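Local coordinates for protein Non-ribosomal peptide synthetase (Streptomyces halstedii, PDB 3WV4) that is a non-ribosomal peptide synthetase fragment with an AMP-binding enzyme fold of the ANL clan, at residues C116-V121 / E186-S191; E193-L198 / A212-Q217. All coordinates share one frame; numbering follows the deposited sequence.

How the contacts relate
Along the chain, helix 106-116 ends where contact 1 begins, and 64 residues, about half of them helical, follow before 186-191 returns to close that loop. Contact 2 opens directly afterwards at 193-198 and closes a far shorter loop of 13 residues, the end of a beta hairpin with its connection, at 212-217. The two loops therefore follow in series and neither encloses the other. Their centres lie about 12 Å apart, and they touch: Val-190 and Cys-116 pack on His-215, while Val-121 packs on the backbone of Leu-195 and Ala-196. Together they tie the parallel sheet containing strand 121-124 to the hairpin and to helix 215-229.

Contact 1. Residues C116-V121 / E186-S191; sequences CRRGVV and EAVEVS
Arg-118 and Gly-119 meet Val-188 and Val-190 where two irregular segments pass without a beta bridge; the CA atoms of Gly-119 and Val-190 come within 5.3 Å. Residues 116-119 form a type I turn closed by Gly-119 N to Cys-116 O, and 186-191 runs past in an open loop. One water links the backbones, donating to Arg-117 O and accepting from Val-188 N. The polar centre is the carbonyl oxygen of Glu-186. The Arg-118 guanidinium takes it end-on with both terminal nitrogens, NH1 at 2.9 Å and NH2 at 2.8 Å from Glu-186 O, which sits at the edge of the group and in its plane. Both nitrogens reach that oxygen from the same face of its carbonyl plane. The bend at chi2 (-66°) helps turn the Arg-118 chain back to Glu-186 although its CB points away. NH1 also bonds Arg-117 O, from above that carbonyl plane, and NE forms a salt bridge with Asp-88 of helix 73-89, so the group is fixed on several sides. The Glu-186 carboxylate adds a long salt bridge, OE2 to Arg-118 NH2 at 3.7 Å, its plane turned 58° from the guanidinium. Arg-117 NH2 gives Glu-186 O a further, weak bond, while its NH1 binds Gly-184 O. The CG2 methyl of Val-188 lies over one face of the Arg-118 guanidinium. Farther along, Val-190 presses CG2 against the backbone of Gly-119, which has no side chain there, 3.4 Å from Gly-119 N. Gly-119, with positive phi, is the C-prime residue of a Schellman motif: Val-120 N reaches back into the last turn of helix 106-116, ending it and leading the chain into strand 121-124 of the parallel sheet.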
loop_
_atom_site.group_PDB
_atom_site.type_symbol
_atom_site.label_atom_id
_atom_site.label_comp_id
_atom_site.label_asym_id
_atom_site.label_seq_id
_atom_site.Cartn_x
_atom_site.Cartn_y
_atom_site.Cartn_z
ATOM N N CYS A 116 14.308 1.977 0.925
ATOM C CA CYS A 116 14.151 1.424 2.275
ATOM C C CYS A 116 15.486 0.856 2.838
ATOM O O CYS A 116 15.799 1.054 4.050
ATOM C CB CYS A 116 13.089 0.330 2.257
ATOM S SG CYS A 116 11.398 0.979 2.198
ATOM N N ARG A 117 16.240 0.158 1.963
ATOM C CA ARG A 117 17.508 -0.496 2.321
ATOM C C ARG A 117 18.571 0.516 2.738
ATOM O O ARG A 117 19.617 0.116 3.253
ATOM C CB ARG A 117 18.093 -1.254 1.140
ATOM C CG ARG A 117 17.389 -2.526 0.764
ATOM C CD ARG A 117 18.035 -3.156 -0.467
ATOM N NE ARG A 117 19.253 -3.849 -0.056
ATOM C CZ ARG A 117 20.498 -3.423 -0.257
ATOM N NH1 ARG A 117 20.776 -2.280 -0.923
ATOM N NH2 ARG A 117 21.490 -4.186 0.205
ATOM N N ARG A 118 18.339 1.795 2.449
ATOM C CA ARG A 118 19.228 2.866 2.871
ATOM C C ARG A 118 18.631 3.758 3.911
ATOM O O ARG A 118 19.167 4.821 4.184
ATOM C CB ARG A 118 19.702 3.689 1.644
ATOM C CG ARG A 118 20.616 2.874 0.742
ATOM C CD ARG A 118 21.932 2.552 1.468
ATOM N NE ARG A 118 22.847 1.683 0.710
ATOM C CZ ARG A 118 23.015 0.379 0.912
ATOM N NH1 ARG A 118 22.292 -0.288 1.806
ATOM N NH2 ARG A 118 23.886 -0.279 0.170
ATOM N N GLY A 119 17.494 3.374 4.471
ATOM C CA GLY A 119 16.772 4.264 5.391
ATOM C C GLY A 119 16.300 5.541 4.765
ATOM O O GLY A 119 15.991 6.506 5.464
ATOM N N VAL A 120 16.223 5.580 3.447
ATOM C CA VAL A 120 15.717 6.783 2.745
ATOM C C VAL A 120 14.189 6.666 2.693
ATOM O O VAL A 120 13.603 5.567 2.594
ATOM C CB VAL A 120 16.365 6.855 1.331
ATOM C CG1 VAL A 120 15.723 7.865 0.391
ATOM C CG2 VAL A 120 17.824 7.159 1.488
ATOM N N VAL A 121 13.539 7.810 2.754
ATOM C CA VAL A 121 12.107 7.880 2.813
ATOM C C VAL A 121 11.465 8.085 1.454
ATOM O O VAL A 121 11.675 9.105 0.812
ATOM C CB VAL A 121 11.656 9.000 3.767
ATOM C CG1 VAL A 121 10.149 8.909 3.978
ATOM C CG2 VAL A 121 12.382 8.845 5.093
ATOM N N GLU A 186 25.829 -4.292 0.093
ATOM C CA GLU A 186 26.091 -3.764 1.419
ATOM C C GLU A 186 24.771 -3.392 2.150
ATOM O O GLU A 186 23.900 -2.733 1.585
ATOM C CB GLU A 186 27.060 -2.540 1.283
ATOM C CG GLU A 186 27.141 -1.949 -0.157
ATOM C CD GLU A 186 27.374 -0.436 -0.278
ATOM O OE1 GLU A 186 27.673 0.207 0.746
ATOM O OE2 GLU A 186 27.258 0.136 -1.416
ATOM N N ALA A 187 24.612 -3.851 3.392
ATOM C CA ALA A 187 23.576 -3.330 4.289
ATOM C C ALA A 187 24.084 -2.060 4.913
ATOM O O ALA A 187 25.246 -1.726 4.801
ATOM C CB ALA A 187 23.241 -4.331 5.369
ATOM N N VAL A 188 23.187 -1.343 5.568
ATOM C CA VAL A 188 23.516 -0.124 6.245
ATOM C C VAL A 188 22.570 -0.123 7.415
ATOM O O VAL A 188 21.553 -0.792 7.349
ATOM C CB VAL A 188 23.247 1.055 5.297
ATOM C CG1 VAL A 188 22.215 2.033 5.843
ATOM C CG2 VAL A 188 24.523 1.715 4.845
ATOM N N GLU A 189 22.893 0.632 8.462
ATOM C CA GLU A 189 22.064 0.764 9.644
ATOM C C GLU A 189 20.726 1.425 9.323
ATOM O O GLU A 189 20.692 2.551 8.879
ATOM C CB GLU A 189 22.829 1.595 10.703
ATOM C CG GLU A 189 22.040 2.029 11.962
ATOM C CD GLU A 189 22.098 1.035 13.118
ATOM O OE1 GLU A 189 22.344 -0.169 12.886
ATOM O OE2 GLU A 189 21.875 1.470 14.268
ATOM N N VAL A 190 19.636 0.698 9.545
ATOM C CA VAL A 190 18.286 1.274 9.486
ATOM C C VAL A 190 17.513 0.781 10.688
ATOM O O VAL A 190 17.524 -0.416 10.978
ATOM C CB VAL A 190 17.554 0.816 8.225
ATOM C CG1 VAL A 190 16.126 1.378 8.190
ATOM C CG2 VAL A 190 18.353 1.211 6.995
ATOM N N SER A 191 16.865 1.684 11.398
ATOM C CA SER A 191 16.132 1.284 12.611
ATOM C C SER A 191 14.711 0.953 12.230
ATOM O O SER A 191 14.166 1.576 11.324
ATOM C CB SER A 191 16.124 2.415 13.640
ATOM O OG SER A 191 15.169 2.145 14.641
HETATM O O HOH W 1 20.344 -1.882 4.852
#

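Contact 2. Residues E193-L198 / A212-Q217; sequences EDLAVL and ACPHQQ
Strands 195-200 and 210-214 pair as an antiparallel beta hairpin, and the second runs into helix 215-229, so this buried contact joins a strand pair and the first turn of a helix. The axes of 195-198 and 212-214 run at 148°, roughly antiparallel. Leu-198 faces Ala-212 as a non-hydrogen-bonded pair, and Val-197 and Cys-213 form a hydrogen-bonded one, with Cys-213 N to Val-197 O at 2.9 Å. Cys-213 O accepts two bonds, from Ala-196 N at 2.8 Å and from Val-197 N at 3.2 Å, the latter in the carbonyl plane. This is a classic beta bulge: Ala-196 and Val-197 both face Cys-213, and the register shifts by one before Leu-195 meets Pro-214. The Leu-195 and Pro-214 side chains diverge, yet Leu-195 CD2 reaches both Pro-214 CG and Ala-212 CB, each at 4.0 Å. Leu-198 CD2 packs on the same methyl of Ala-212. Pro-214 holds the N-cap position, and the next residue, His-215, sends its backbone N to Asp-194 O in a nearly straight bond (164°). At the bulge, CB of Ala-196 points toward the second segment and sits over one face of the imidazole in a CH-pi contact, 3.8 Å from the centroid of the His-215 ring. A chi1 of -78° sets CG beside the backbone N, which brings the CD2 edge of the His-215 ring to Asp-194 O. A water at that ring's edge joins His-215 NE2 to Leu-195 O, while ND1 bonds Val-47 N. Glu-193 and Gln-216 run side by side, Glu-193 CG lying 3.6 Å from Gln-216 OE1.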
loop_
_atom_site.group_PDB
_atom_site.type_symbol
_atom_site.label_atom_id
_atom_site.label_comp_id
_atom_site.label_asym_id
_atom_site.label_seq_id
_atom_site.Cartn_x
_atom_site.Cartn_y
_atom_site.Cartn_z
ATOM N N GLU A 193 12.333 1.920 13.697
ATOM C CA GLU A 193 11.584 3.142 13.974
ATOM C C GLU A 193 11.797 4.188 12.929
ATOM O O GLU A 193 11.149 5.195 12.953
ATOM C CB GLU A 193 11.986 3.699 15.331
ATOM C CG GLU A 193 11.533 2.812 16.490
ATOM C CD GLU A 193 12.188 3.170 17.821
ATOM O OE1 GLU A 193 11.883 4.239 18.370
ATOM O OE2 GLU A 193 13.017 2.377 18.304
ATOM N N ASP A 194 12.728 3.972 12.012
ATOM C CA ASP A 194 12.947 4.939 10.926
ATOM C C ASP A 194 11.755 5.002 10.002
ATOM O O ASP A 194 11.116 3.991 9.689
ATOM C CB ASP A 194 14.156 4.559 10.080
ATOM C CG ASP A 194 15.483 4.836 10.782
ATOM O OD1 ASP A 194 15.523 5.580 11.770
ATOM O OD2 ASP A 194 16.500 4.299 10.319
ATOM N N LEU A 195 11.462 6.212 9.568
ATOM C CA LEU A 195 10.480 6.454 8.533
ATOM C C LEU A 195 10.850 5.765 7.237
ATOM O O LEU A 195 11.990 5.837 6.799
ATOM C CB LEU A 195 10.342 7.947 8.278
ATOM C CG LEU A 195 9.819 8.765 9.456
ATOM C CD1 LEU A 195 9.462 10.156 8.941
ATOM C CD2 LEU A 195 8.595 8.082 10.050
ATOM N N ALA A 196 9.872 5.096 6.639
ATOM C CA ALA A 196 10.045 4.438 5.350
ATOM C C ALA A 196 9.217 5.099 4.253
ATOM O O ALA A 196 9.664 5.208 3.087
ATOM C CB ALA A 196 9.642 2.975 5.480
ATOM N N VAL A 197 7.998 5.529 4.588
ATOM C CA VAL A 197 7.105 6.131 3.597
ATOM C C VAL A 197 6.377 7.328 4.151
ATOM O O VAL A 197 6.037 7.350 5.353
ATOM C CB VAL A 197 6.049 5.094 3.149
ATOM C CG1 VAL A 197 5.156 5.562 2.037
ATOM C CG2 VAL A 197 6.657 3.757 2.735
ATOM N N LEU A 198 6.174 8.354 3.299
ATOM C CA LEU A 198 5.208 9.418 3.565
ATOM C C LEU A 198 4.081 9.266 2.612
ATOM O O LEU A 198 4.279 9.238 1.399
ATOM C CB LEU A 198 5.782 10.845 3.359
ATOM C CG LEU A 198 6.998 11.280 4.187
ATOM C CD1 LEU A 198 7.231 12.777 4.017
ATOM C CD2 LEU A 198 6.852 10.938 5.679
ATOM N N ALA A 212 3.167 9.717 8.292
ATOM C CA ALA A 212 4.534 9.297 8.402
ATOM C C ALA A 212 4.566 7.901 8.872
ATOM O O ALA A 212 4.144 7.600 9.997
ATOM C CB ALA A 212 5.310 10.172 9.380
ATOM N N CYS A 213 5.147 7.035 8.044
ATOM C CA CYS A 213 5.049 5.622 8.287
ATOM C C CYS A 213 6.388 5.024 8.523
ATOM O O CYS A 213 7.200 4.918 7.574
ATOM C CB CYS A 213 4.386 4.924 7.087
ATOM S SG CYS A 213 2.737 5.516 6.673
ATOM N N PRO A 214 6.634 4.568 9.751
ATOM C CA PRO A 214 7.873 3.892 10.016
ATOM C C PRO A 214 7.894 2.480 9.508
ATOM O O PRO A 214 6.869 1.865 9.354
ATOM C CB PRO A 214 7.960 3.890 11.558
ATOM C CG PRO A 214 6.994 4.948 11.990
ATOM C CD PRO A 214 5.889 4.803 10.987
ATOM N N HIS A 215 9.080 1.936 9.344
ATOM C CA HIS A 215 9.261 0.512 8.966
ATOM C C HIS A 215 8.443 -0.486 9.739
ATOM O O HIS A 215 7.764 -1.341 9.148
ATOM C CB HIS A 215 10.738 0.110 9.146
ATOM C CG HIS A 215 11.616 0.593 8.037
ATOM N ND1 HIS A 215 12.051 -0.237 7.023
ATOM C CD2 HIS A 215 12.121 1.823 7.760
ATOM C CE1 HIS A 215 12.797 0.461 6.179
ATOM N NE2 HIS A 215 12.847 1.712 6.597
ATOM N N GLN A 216 8.489 -0.431 11.056
ATOM C CA GLN A 216 7.870 -1.535 11.805
ATOM C C GLN A 216 6.377 -1.590 11.658
ATOM O O GLN A 216 5.804 -2.663 11.644
ATOM C CB GLN A 216 8.022 -1.452 13.325
ATOM C CG GLN A 216 8.887 -0.422 13.927
ATOM C CD GLN A 216 8.909 -0.519 15.452
ATOM O OE1 GLN A 216 8.859 0.496 16.138
ATOM N NE2 GLN A 216 8.969 -1.724 15.965
ATOM N N GLN A 217 5.725 -0.427 11.716
ATOM C CA GLN A 217 4.278 -0.367 11.590
ATOM C C GLN A 217 3.870 -0.984 10.233
ATOM O O GLN A 217 2.876 -1.703 10.133
ATOM C CB GLN A 217 3.775 1.071 11.647
ATOM C CG GLN A 217 3.578 1.641 13.029
ATOM C CD GLN A 217 4.815 2.329 13.566
ATOM O OE1 GLN A 217 5.930 1.878 13.357
ATOM N NE2 GLN A 217 4.619 3.435 14.233
HETATM O O HOH W 2 13.572 4.170 5.213
#